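PDB 1GCV: hemoglobin from Mustelus griseus, which carries oxygen from the gills to the peripheral tissues, binding it at the heme iron in a tetramer of two alpha and two beta chains. Local coordinates for residues V88-I101 and D121-Y135. Sequence-based numbering, arbitrary orientation.
Sequences VDPGSFHLLTDCII and DKFFEVVIDAISKQY. With HEM (protoporphyrin IX containing Fe), chain F.
The G and H helices of the globin fold run side by side here, segments 93-101 and 121-132 nearly antiparallel with a closest axis approach of 10.2 Å, and the FG corner meets the C-terminal tail through the tyrosine near the chain's end, Y135. Its hydroxyl donates to V88 O at 2.5 Å, reaching the carbonyl from 25° outside its plane. P90 lies over one face of the phenol ring, its CG 3.8 Å from the centroid in a CH-pi contact, while the ring's CE2 side meets F93 CE2. With an alanine here, V88 O would probably lose this donor, a gap would open beside P90 and the tail would be less firmly held to the FG corner. The same tyrosine also touches H82, the proximal heme ligand, and G38 of a neighbouring hemoglobin chain. F93 is wedged between helix 121-132 and the heme: I131 CG2 makes a CH-pi contact over one ring face, 3.6 Å from the centroid, and the heme methine CHC and S132 OG, itself bonded to I128 O, lie at the ring's edge. I131's other branch, with CG1 anti to the backbone N (chi1 -153°), carries CD1 to the porphyrin. I128 CD1 presses on F93 CB at 3.4 Å and also meets T97 CG2. Further along, T97 CB leans on F124 CG at 3.5 Å; I101 CD1 comes to that ring's edge, and I100 CG2 touches CZ. Apolar G/H pairing behind the heme belongs to the globin fold; the penultimate tyrosine bonded to the FG corner is typical of deoxyhemoglobin.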
ATOM      1  N   VAL B  88      12.775 -12.614   6.620  1.00 19.41           N
ATOM      2  CA  VAL B  88      11.378 -12.578   6.227  1.00 19.48           C
ATOM      3  C   VAL B  88      11.060 -11.149   5.804  1.00 19.29           C
ATOM      4  O   VAL B  88      11.382 -10.196   6.512  1.00 17.61           O
ATOM      5  CB  VAL B  88      10.444 -12.993   7.403  1.00 19.54           C
ATOM      6  CG1 VAL B  88       8.976 -12.836   7.002  1.00 15.61           C
ATOM      7  CG2 VAL B  88      10.725 -14.430   7.799  1.00 19.18           C
ATOM      8  N   ASP B  89      10.453 -11.008   4.630  1.00 18.70           N
ATOM      9  CA  ASP B  89      10.069  -9.701   4.104  1.00 17.98           C
ATOM     10  C   ASP B  89       8.960  -9.198   5.032  1.00 16.82           C
ATOM     11  O   ASP B  89       7.884  -9.789   5.091  1.00 19.12           O
ATOM     12  CB  ASP B  89       9.559  -9.870   2.668  1.00 16.49           C
ATOM     13  CG  ASP B  89       9.177  -8.562   2.013  1.00 15.44           C
ATOM     14  OD1 ASP B  89       9.048  -8.544   0.772  1.00 18.80           O
ATOM     15  OD2 ASP B  89       8.999  -7.553   2.723  1.00 18.74           O
ATOM     16  N   PRO B  90       9.208  -8.094   5.764  1.00 17.56           N
ATOM     17  CA  PRO B  90       8.203  -7.554   6.688  1.00 20.12           C
ATOM     18  C   PRO B  90       6.878  -7.200   6.029  1.00 21.97           C
ATOM     19  O   PRO B  90       5.863  -7.046   6.711  1.00 24.19           O
ATOM     20  CB  PRO B  90       8.887  -6.330   7.305  1.00 17.00           C
ATOM     21  CG  PRO B  90       9.961  -5.972   6.350  1.00 16.71           C
ATOM     22  CD  PRO B  90      10.423  -7.264   5.741  1.00 17.08           C
ATOM     23  N   GLY B  91       6.889  -7.076   4.704  1.00 20.97           N
ATOM     24  CA  GLY B  91       5.671  -6.746   3.988  1.00 20.77           C
ATOM     25  C   GLY B  91       4.718  -7.922   3.979  1.00 21.66           C
ATOM     26  O   GLY B  91       3.542  -7.782   3.648  1.00 26.89           O
ATOM     27  N   SER B  92       5.233  -9.089   4.351  1.00 21.18           N
ATOM     28  CA  SER B  92       4.438 -10.305   4.383  1.00 19.96           C
ATOM     29  C   SER B  92       3.743 -10.524   5.726  1.00 20.24           C
ATOM     30  O   SER B  92       2.836 -11.349   5.825  1.00 19.90           O
ATOM     31  CB  SER B  92       5.329 -11.506   4.060  1.00 22.14           C
ATOM     32  OG  SER B  92       5.849 -11.393   2.746  1.00 28.15           O
ATOM     33  N   PHE B  93       4.159  -9.785   6.756  1.00 20.62           N
ATOM     34  CA  PHE B  93       3.567  -9.926   8.088  1.00 17.61           C
ATOM     35  C   PHE B  93       2.049  -9.730   8.102  1.00 19.41           C
ATOM     36  O   PHE B  93       1.336 -10.526   8.712  1.00 18.02           O
ATOM     37  CB  PHE B  93       4.223  -8.951   9.078  1.00 17.13           C
ATOM     38  CG  PHE B  93       5.619  -9.344   9.492  1.00 16.88           C
ATOM     39  CD1 PHE B  93       5.928 -10.665   9.799  1.00 21.31           C
ATOM     40  CD2 PHE B  93       6.624  -8.394   9.575  1.00 16.50           C
ATOM     41  CE1 PHE B  93       7.221 -11.029  10.183  1.00 17.10           C
ATOM     42  CE2 PHE B  93       7.917  -8.753   9.957  1.00 16.23           C
ATOM     43  CZ  PHE B  93       8.212 -10.071  10.260  1.00 14.79           C
ATOM     44  N   HIS B  94       1.547  -8.690   7.431  1.00 14.89           N
ATOM     45  CA  HIS B  94       0.106  -8.443   7.408  1.00 15.74           C
ATOM     46  C   HIS B  94      -0.688  -9.502   6.633  1.00 16.45           C
ATOM     47  O   HIS B  94      -1.886  -9.668   6.860  1.00 15.71           O
ATOM     48  CB  HIS B  94      -0.203  -7.018   6.883  1.00 15.96           C
ATOM     49  CG  HIS B  94      -0.287  -6.901   5.387  1.00 18.18           C
ATOM     50  ND1 HIS B  94      -1.452  -7.130   4.682  1.00 19.20           N
ATOM     51  CD2 HIS B  94       0.638  -6.531   4.467  1.00 16.68           C
ATOM     52  CE1 HIS B  94      -1.241  -6.906   3.396  1.00 15.78           C
ATOM     53  NE2 HIS B  94       0.019  -6.542   3.239  1.00 17.77           N
ATOM     54  N   LEU B  95      -0.025 -10.228   5.736  1.00 17.10           N
ATOM     55  CA  LEU B  95      -0.702 -11.274   4.972  1.00 16.22           C
ATOM     56  C   LEU B  95      -1.159 -12.375   5.925  1.00 17.15           C
ATOM     57  O   LEU B  95      -2.203 -12.985   5.718  1.00 17.42           O
ATOM     58  CB  LEU B  95       0.227 -11.850   3.899  1.00 14.38           C
ATOM     59  CG  LEU B  95       0.734 -10.834   2.871  1.00 16.87           C
ATOM     60  CD1 LEU B  95       1.704 -11.509   1.925  1.00 14.86           C
ATOM     61  CD2 LEU B  95      -0.444 -10.240   2.104  1.00 16.36           C
ATOM     62  N   LEU B  96      -0.383 -12.628   6.974  1.00 15.87           N
ATOM     63  CA  LEU B  96      -0.767 -13.639   7.951  1.00 15.60           C
ATOM     64  C   LEU B  96      -1.857 -13.092   8.869  1.00 14.26           C
ATOM     65  O   LEU B  96      -2.902 -13.722   9.033  1.00 17.37           O
ATOM     66  CB  LEU B  96       0.433 -14.077   8.801  1.00 15.01           C
ATOM     67  CG  LEU B  96       0.103 -14.968  10.009  1.00 15.39           C
ATOM     68  CD1 LEU B  96      -0.586 -16.241   9.544  1.00 16.57           C
ATOM     69  CD2 LEU B  96       1.375 -15.305  10.761  1.00 17.36           C
ATOM     70  N   THR B  97      -1.625 -11.919   9.459  1.00 15.41           N
ATOM     71  CA  THR B  97      -2.609 -11.330  10.365  1.00 16.87           C
ATOM     72  C   THR B  97      -3.941 -11.072   9.653  1.00 17.42           C
ATOM     73  O   THR B  97      -5.002 -11.200  10.260  1.00 17.69           O
ATOM     74  CB  THR B  97      -2.077 -10.022  11.034  1.00 13.47           C
ATOM     75  OG1 THR B  97      -1.754  -9.044  10.039  1.00 14.02           O
ATOM     76  CG2 THR B  97      -0.841 -10.321  11.846  1.00 12.15           C
ATOM     77  N   ASP B  98      -3.892 -10.726   8.368  1.00 15.28           N
ATOM     78  CA  ASP B  98      -5.116 -10.504   7.600  1.00 15.01           C
ATOM     79  C   ASP B  98      -5.863 -11.830   7.471  1.00 16.00           C
ATOM     80  O   ASP B  98      -7.091 -11.864   7.484  1.00 18.25           O
ATOM     81  CB  ASP B  98      -4.799  -9.998   6.190  1.00 18.39           C
ATOM     82  CG  ASP B  98      -4.596  -8.502   6.134  1.00 19.04           C
ATOM     83  OD1 ASP B  98      -4.826  -7.835   7.163  1.00 17.93           O
ATOM     84  OD2 ASP B  98      -4.201  -8.001   5.059  1.00 19.18           O
ATOM     85  N   CYS B  99      -5.120 -12.923   7.327  1.00 13.75           N
ATOM     86  CA  CYS B  99      -5.744 -14.233   7.196  1.00 13.43           C
ATOM     87  C   CYS B  99      -6.329 -14.691   8.522  1.00 14.17           C
ATOM     88  O   CYS B  99      -7.331 -15.406   8.542  1.00 14.52           O
ATOM     89  CB  CYS B  99      -4.743 -15.257   6.673  1.00 14.92           C
ATOM     90  SG  CYS B  99      -4.569 -15.179   4.886  1.00 16.41           S
ATOM     91  N   ILE B 100      -5.700 -14.277   9.622  1.00 15.70           N
ATOM     92  CA  ILE B 100      -6.193 -14.612  10.959  1.00 17.36           C
ATOM     93  C   ILE B 100      -7.530 -13.889  11.170  1.00 17.16           C
ATOM     94  O   ILE B 100      -8.451 -14.432  11.779  1.00 18.33           O
ATOM     95  CB  ILE B 100      -5.196 -14.178  12.071  1.00 17.24           C
ATOM     96  CG1 ILE B 100      -3.941 -15.057  12.020  1.00 15.02           C
ATOM     97  CG2 ILE B 100      -5.864 -14.293  13.446  1.00 17.63           C
ATOM     98  CD1 ILE B 100      -2.839 -14.621  12.962  1.00 18.06           C
ATOM     99  N   ILE B 101      -7.642 -12.666  10.657  1.00 14.28           N
ATOM    100  CA  ILE B 101      -8.886 -11.929  10.791  1.00 15.09           C
ATOM    101  C   ILE B 101      -9.988 -12.627   9.984  1.00 16.56           C
ATOM    102  O   ILE B 101     -11.142 -12.681  10.420  1.00 18.03           O
ATOM    103  CB  ILE B 101      -8.714 -10.455  10.343  1.00 15.20           C
ATOM    104  CG1 ILE B 101      -8.214  -9.624  11.528  1.00 15.40           C
ATOM    105  CG2 ILE B 101     -10.039  -9.878   9.842  1.00 12.98           C
ATOM    106  CD1 ILE B 101      -7.500  -8.361  11.139  1.00 18.72           C
ATOM    107  N   ASP B 121      -7.962  -5.455  14.133  1.00 15.55           N
ATOM    108  CA  ASP B 121      -7.151  -4.776  13.130  1.00 15.84           C
ATOM    109  C   ASP B 121      -6.123  -3.924  13.861  1.00 14.76           C
ATOM    110  O   ASP B 121      -4.947  -3.892  13.506  1.00 15.95           O
ATOM    111  CB  ASP B 121      -8.044  -3.882  12.266  1.00 17.93           C
ATOM    112  CG  ASP B 121      -7.288  -3.214  11.140  1.00 19.95           C
ATOM    113  OD1 ASP B 121      -6.952  -2.024  11.271  1.00 27.15           O
ATOM    114  OD2 ASP B 121      -7.031  -3.880  10.118  1.00 25.82           O
ATOM    115  N   LYS B 122      -6.591  -3.236  14.895  1.00 14.97           N
ATOM    116  CA  LYS B 122      -5.751  -2.370  15.706  1.00 15.32           C
ATOM    117  C   LYS B 122      -4.680  -3.185  16.403  1.00 14.18           C
ATOM    118  O   LYS B 122      -3.513  -2.804  16.428  1.00 17.16           O
ATOM    119  CB  LYS B 122      -6.608  -1.649  16.742  1.00 13.36           C
ATOM    120  CG  LYS B 122      -5.848  -0.667  17.594  1.00 19.39           C
ATOM    121  CD  LYS B 122      -6.721  -0.169  18.729  1.00 19.05           C
ATOM    122  CE  LYS B 122      -6.287   1.207  19.185  1.00 25.44           C
ATOM    123  NZ  LYS B 122      -6.559   1.408  20.630  1.00 21.81           N
ATOM    124  N   PHE B 123      -5.079  -4.320  16.968  1.00 14.68           N
ATOM    125  CA  PHE B 123      -4.131  -5.176  17.656  1.00 14.31           C
ATOM    126  C   PHE B 123      -3.059  -5.706  16.711  1.00 15.72           C
ATOM    127  O   PHE B 123      -1.876  -5.680  17.045  1.00 16.58           O
ATOM    128  CB  PHE B 123      -4.844  -6.353  18.321  1.00 15.38           C
ATOM    129  CG  PHE B 123      -3.921  -7.262  19.088  1.00 19.51           C
ATOM    130  CD1 PHE B 123      -3.216  -6.787  20.193  1.00 20.27           C
ATOM    131  CD2 PHE B 123      -3.744  -8.587  18.699  1.00 18.40           C
ATOM    132  CE1 PHE B 123      -2.346  -7.617  20.897  1.00 21.07           C
ATOM    133  CE2 PHE B 123      -2.876  -9.426  19.401  1.00 20.55           C
ATOM    134  CZ  PHE B 123      -2.176  -8.937  20.502  1.00 20.08           C
ATOM    135  N   PHE B 124      -3.460  -6.183  15.534  1.00 14.37           N
ATOM    136  CA  PHE B 124      -2.489  -6.723  14.586  1.00 16.19           C
ATOM    137  C   PHE B 124      -1.589  -5.660  13.993  1.00 17.29           C
ATOM    138  O   PHE B 124      -0.470  -5.939  13.571  1.00 19.50           O
ATOM    139  CB  PHE B 124      -3.207  -7.508  13.494  1.00 11.37           C
ATOM    140  CG  PHE B 124      -3.680  -8.839  13.965  1.00 14.15           C
ATOM    141  CD1 PHE B 124      -4.974  -9.261  13.721  1.00 16.48           C
ATOM    142  CD2 PHE B 124      -2.839  -9.645  14.725  1.00 14.71           C
ATOM    143  CE1 PHE B 124      -5.434 -10.469  14.234  1.00 16.42           C
ATOM    144  CE2 PHE B 124      -3.289 -10.850  15.240  1.00 17.58           C
ATOM    145  CZ  PHE B 124      -4.593 -11.262  14.993  1.00 15.51           C
ATOM    146  N   GLU B 125      -2.084  -4.432  13.973  1.00 19.49           N
ATOM    147  CA  GLU B 125      -1.308  -3.313  13.469  1.00 22.44           C
ATOM    148  C   GLU B 125      -0.169  -3.054  14.466  1.00 23.60           C
ATOM    149  O   GLU B 125       0.961  -2.777  14.066  1.00 21.71           O
ATOM    150  CB  GLU B 125      -2.207  -2.090  13.362  1.00 25.43           C
ATOM    151  CG  GLU B 125      -1.939  -1.201  12.183  1.00 38.71           C
ATOM    152  CD  GLU B 125      -2.489   0.192  12.415  1.00 46.55           C
ATOM    153  OE1 GLU B 125      -3.718   0.312  12.624  1.00 50.59           O
ATOM    154  OE2 GLU B 125      -1.695   1.162  12.402  1.00 49.42           O
ATOM    155  N   VAL B 126      -0.474  -3.157  15.762  1.00 20.51           N
ATOM    156  CA  VAL B 126       0.521  -2.943  16.817  1.00 20.95           C
ATOM    157  C   VAL B 126       1.567  -4.058  16.797  1.00 19.86           C
ATOM    158  O   VAL B 126       2.754  -3.815  17.023  1.00 21.79           O
ATOM    159  CB  VAL B 126      -0.145  -2.898  18.231  1.00 21.58           C
ATOM    160  CG1 VAL B 126       0.908  -3.061  19.327  1.00 21.51           C
ATOM    161  CG2 VAL B 126      -0.894  -1.593  18.409  1.00 20.01           C
ATOM    162  N   VAL B 127       1.118  -5.280  16.525  1.00 17.03           N
ATOM    163  CA  VAL B 127       2.004  -6.437  16.468  1.00 21.25           C
ATOM    164  C   VAL B 127       2.928  -6.405  15.230  1.00 22.29           C
ATOM    165  O   VAL B 127       4.103  -6.764  15.326  1.00 24.45           O
ATOM    166  CB  VAL B 127       1.174  -7.748  16.509  1.00 18.92           C
ATOM    167  CG1 VAL B 127       1.972  -8.906  15.953  1.00 19.08           C
ATOM    168  CG2 VAL B 127       0.758  -8.044  17.947  1.00 19.65           C
ATOM    169  N   ILE B 128       2.402  -5.964  14.084  1.00 23.24           N
ATOM    170  CA  ILE B 128       3.186  -5.862  12.843  1.00 23.27           C
ATOM    171  C   ILE B 128       4.294  -4.822  13.028  1.00 21.27           C
ATOM    172  O   ILE B 128       5.429  -5.018  12.606  1.00 22.67           O
ATOM    173  CB  ILE B 128       2.309  -5.401  11.641  1.00 23.21           C
ATOM    174  CG1 ILE B 128       1.196  -6.413  11.358  1.00 27.09           C
ATOM    175  CG2 ILE B 128       3.179  -5.203  10.416  1.00 22.11           C
ATOM    176  CD1 ILE B 128       1.676  -7.780  10.958  1.00 33.40           C
ATOM    177  N   ASP B 129       3.939  -3.707  13.657  1.00 23.80           N
ATOM    178  CA  ASP B 129       4.867  -2.615  13.918  1.00 23.23           C
ATOM    179  C   ASP B 129       5.988  -3.046  14.862  1.00 19.17           C
ATOM    180  O   ASP B 129       7.149  -2.736  14.632  1.00 19.26           O
ATOM    181  CB  ASP B 129       4.092  -1.424  14.502  1.00 32.29           C
ATOM    182  CG  ASP B 129       4.993  -0.406  15.179  1.00 42.79           C
ATOM    183  OD1 ASP B 129       4.963  -0.314  16.428  1.00 48.93           O
ATOM    184  OD2 ASP B 129       5.724   0.308  14.461  1.00 45.96           O
ATOM    185  N   ALA B 130       5.641  -3.772  15.917  1.00 20.09           N
ATOM    186  CA  ALA B 130       6.630  -4.235  16.882  1.00 18.69           C
ATOM    187  C   ALA B 130       7.604  -5.224  16.247  1.00 18.92           C
ATOM    188  O   ALA B 130       8.808  -5.144  16.463  1.00 17.41           O
ATOM    189  CB  ALA B 130       5.931  -4.884  18.078  1.00 17.26           C
ATOM    190  N   ILE B 131       7.082  -6.149  15.449  1.00 21.12           N
ATOM    191  CA  ILE B 131       7.920  -7.162  14.814  1.00 22.23           C
ATOM    192  C   ILE B 131       8.680  -6.671  13.570  1.00 21.51           C
ATOM    193  O   ILE B 131       9.585  -7.352  13.091  1.00 21.98           O
ATOM    194  CB  ILE B 131       7.078  -8.427  14.470  1.00 22.92           C
ATOM    195  CG1 ILE B 131       7.978  -9.666  14.445  1.00 24.80           C
ATOM    196  CG2 ILE B 131       6.352  -8.240  13.145  1.00 23.78           C
ATOM    197  CD1 ILE B 131       7.213 -10.971  14.409  1.00 20.53           C
ATOM    198  N   SER B 132       8.322  -5.487  13.074  1.00 19.88           N
ATOM    199  CA  SER B 132       8.968  -4.890  11.899  1.00 20.86           C
ATOM    200  C   SER B 132       9.997  -3.840  12.315  1.00 20.46           C
ATOM    201  O   SER B 132      10.777  -3.367  11.498  1.00 23.14           O
ATOM    202  CB  SER B 132       7.928  -4.211  10.995  1.00 18.87           C
ATOM    203  OG  SER B 132       7.130  -5.160  10.312  1.00 27.31           O
ATOM    204  N   LYS B 133       9.983  -3.483  13.592  1.00 22.83           N
ATOM    205  CA  LYS B 133      10.881  -2.474  14.153  1.00 27.13           C
ATOM    206  C   LYS B 133      12.387  -2.664  13.927  1.00 28.69           C
ATOM    207  O   LYS B 133      13.070  -1.744  13.482  1.00 29.73           O
ATOM    208  CB  LYS B 133      10.621  -2.348  15.662  1.00 27.20           C
ATOM    209  CG  LYS B 133      11.033  -1.020  16.259  1.00 31.37           C
ATOM    210  CD  LYS B 133      10.120   0.088  15.774  1.00 40.59           C
ATOM    211  CE  LYS B 133       9.120   0.482  16.845  1.00 47.49           C
ATOM    212  NZ  LYS B 133       9.802   0.970  18.082  1.00 54.60           N
ATOM    213  N   GLN B 134      12.910  -3.844  14.238  1.00 31.07           N
ATOM    214  CA  GLN B 134      14.342  -4.087  14.099  1.00 31.63           C
ATOM    215  C   GLN B 134      14.874  -4.327  12.688  1.00 31.47           C
ATOM    216  O   GLN B 134      15.992  -4.813  12.523  1.00 33.44           O
ATOM    217  CB  GLN B 134      14.757  -5.244  15.008  1.00 34.63           C
ATOM    218  CG  GLN B 134      14.602  -4.938  16.491  1.00 38.36           C
ATOM    219  CD  GLN B 134      14.883  -3.483  16.817  1.00 41.29           C
ATOM    220  OE1 GLN B 134      14.029  -2.781  17.367  1.00 43.34           O
ATOM    221  NE2 GLN B 134      16.082  -3.021  16.475  1.00 41.52           N
ATOM    222  N   TYR B 135      14.085  -3.998  11.672  1.00 26.54           N
ATOM    223  CA  TYR B 135      14.543  -4.170  10.302  1.00 26.29           C
ATOM    224  C   TYR B 135      15.352  -2.930   9.957  1.00 30.15           C
ATOM    225  O   TYR B 135      14.822  -1.824   9.908  1.00 27.44           O
ATOM    226  CB  TYR B 135      13.358  -4.308   9.340  1.00 23.32           C
ATOM    227  CG  TYR B 135      12.843  -5.721   9.225  1.00 18.62           C
ATOM    228  CD1 TYR B 135      13.206  -6.533   8.150  1.00 19.11           C
ATOM    229  CD2 TYR B 135      12.010  -6.254  10.202  1.00 16.60           C
ATOM    230  CE1 TYR B 135      12.747  -7.845   8.054  1.00 20.28           C
ATOM    231  CE2 TYR B 135      11.547  -7.560  10.117  1.00 18.75           C
ATOM    232  CZ  TYR B 135      11.918  -8.349   9.045  1.00 19.41           C
ATOM    233  OH  TYR B 135      11.460  -9.643   8.974  1.00 23.32           O
TER
HETATM  234  CHA HEM F 137       9.747 -18.248  13.421  1.00 27.52           C
HETATM  235  CHB HEM F 137       6.453 -15.369  15.542  1.00 19.79           C
HETATM  236  CHC HEM F 137       4.869 -14.027  11.138  1.00 19.25           C
HETATM  237  CHD HEM F 137       8.225 -16.830   9.029  1.00 22.41           C
HETATM  238  C1A HEM F 137       8.952 -17.588  14.365  1.00 24.81           C
HETATM  239  C2A HEM F 137       9.030 -17.791  15.795  1.00 27.72           C
HETATM  240  C3A HEM F 137       8.119 -16.985  16.379  1.00 26.69           C
HETATM  241  C4A HEM F 137       7.445 -16.295  15.315  1.00 23.53           C
HETATM  242  CMA HEM F 137       7.888 -16.786  17.869  1.00 23.85           C
HETATM  243  CAA HEM F 137       9.950 -18.721  16.539  1.00 27.97           C
HETATM  244  CBA HEM F 137      11.223 -17.971  16.834  1.00 34.85           C
HETATM  245  CGA HEM F 137      12.402 -18.896  17.003  1.00 43.87           C
HETATM  246  O1A HEM F 137      13.100 -18.779  18.030  1.00 45.70           O
HETATM  247  O2A HEM F 137      12.631 -19.740  16.108  1.00 52.01           O
HETATM  248  C1B HEM F 137       5.791 -14.702  14.535  1.00 21.22           C
HETATM  249  C2B HEM F 137       4.689 -13.805  14.796  1.00 23.08           C
HETATM  250  C3B HEM F 137       4.179 -13.459  13.554  1.00 23.10           C
HETATM  251  C4B HEM F 137       5.037 -14.116  12.534  1.00 20.22           C
HETATM  252  CMB HEM F 137       4.246 -13.319  16.188  1.00 19.91           C
HETATM  253  CAB HEM F 137       3.013 -12.713  13.346  1.00 24.87           C
HETATM  254  CBB HEM F 137       2.946 -11.570  12.521  1.00 28.85           C
HETATM  255  C1C HEM F 137       5.676 -14.652  10.162  1.00 23.06           C
HETATM  256  C2C HEM F 137       5.423 -14.622   8.712  1.00 19.36           C
HETATM  257  C3C HEM F 137       6.427 -15.352   8.133  1.00 22.86           C
HETATM  258  C4C HEM F 137       7.228 -15.895   9.219  1.00 21.55           C
HETATM  259  CMC HEM F 137       4.236 -13.994   7.977  1.00 17.20           C
HETATM  260  CAC HEM F 137       6.722 -15.489   6.767  1.00 24.25           C
HETATM  261  CBC HEM F 137       5.779 -15.772   5.767  1.00 24.95           C
HETATM  262  C1D HEM F 137       8.937 -17.423  10.049  1.00 23.89           C
HETATM  263  C2D HEM F 137       9.935 -18.437   9.813  1.00 26.91           C
HETATM  264  C3D HEM F 137      10.337 -18.866  11.034  1.00 30.07           C
HETATM  265  C4D HEM F 137       9.638 -18.066  12.029  1.00 28.36           C
HETATM  266  CMD HEM F 137      10.468 -18.885   8.460  1.00 22.02           C
HETATM  267  CAD HEM F 137      11.310 -20.005  11.323  1.00 34.84           C
HETATM  268  CBD HEM F 137      10.742 -21.342  10.882  1.00 41.58           C
HETATM  269  CGD HEM F 137      11.149 -22.480  11.793  1.00 45.75           C
HETATM  270  O1D HEM F 137      10.428 -23.503  11.810  1.00 50.16           O
HETATM  271  O2D HEM F 137      12.184 -22.350  12.488  1.00 44.06           O
HETATM  272  NA  HEM F 137       7.982 -16.635  14.062  1.00 24.61           N
HETATM  273  NB  HEM F 137       6.040 -14.861  13.155  1.00 21.29           N
HETATM  274  NC  HEM F 137       6.801 -15.438  10.466  1.00 22.71           N
HETATM  275  ND  HEM F 137       8.769 -17.170  11.406  1.00 25.62           N
HETATM  276 FE   HEM F 137       7.573 -15.825  12.282  1.00 21.77          FE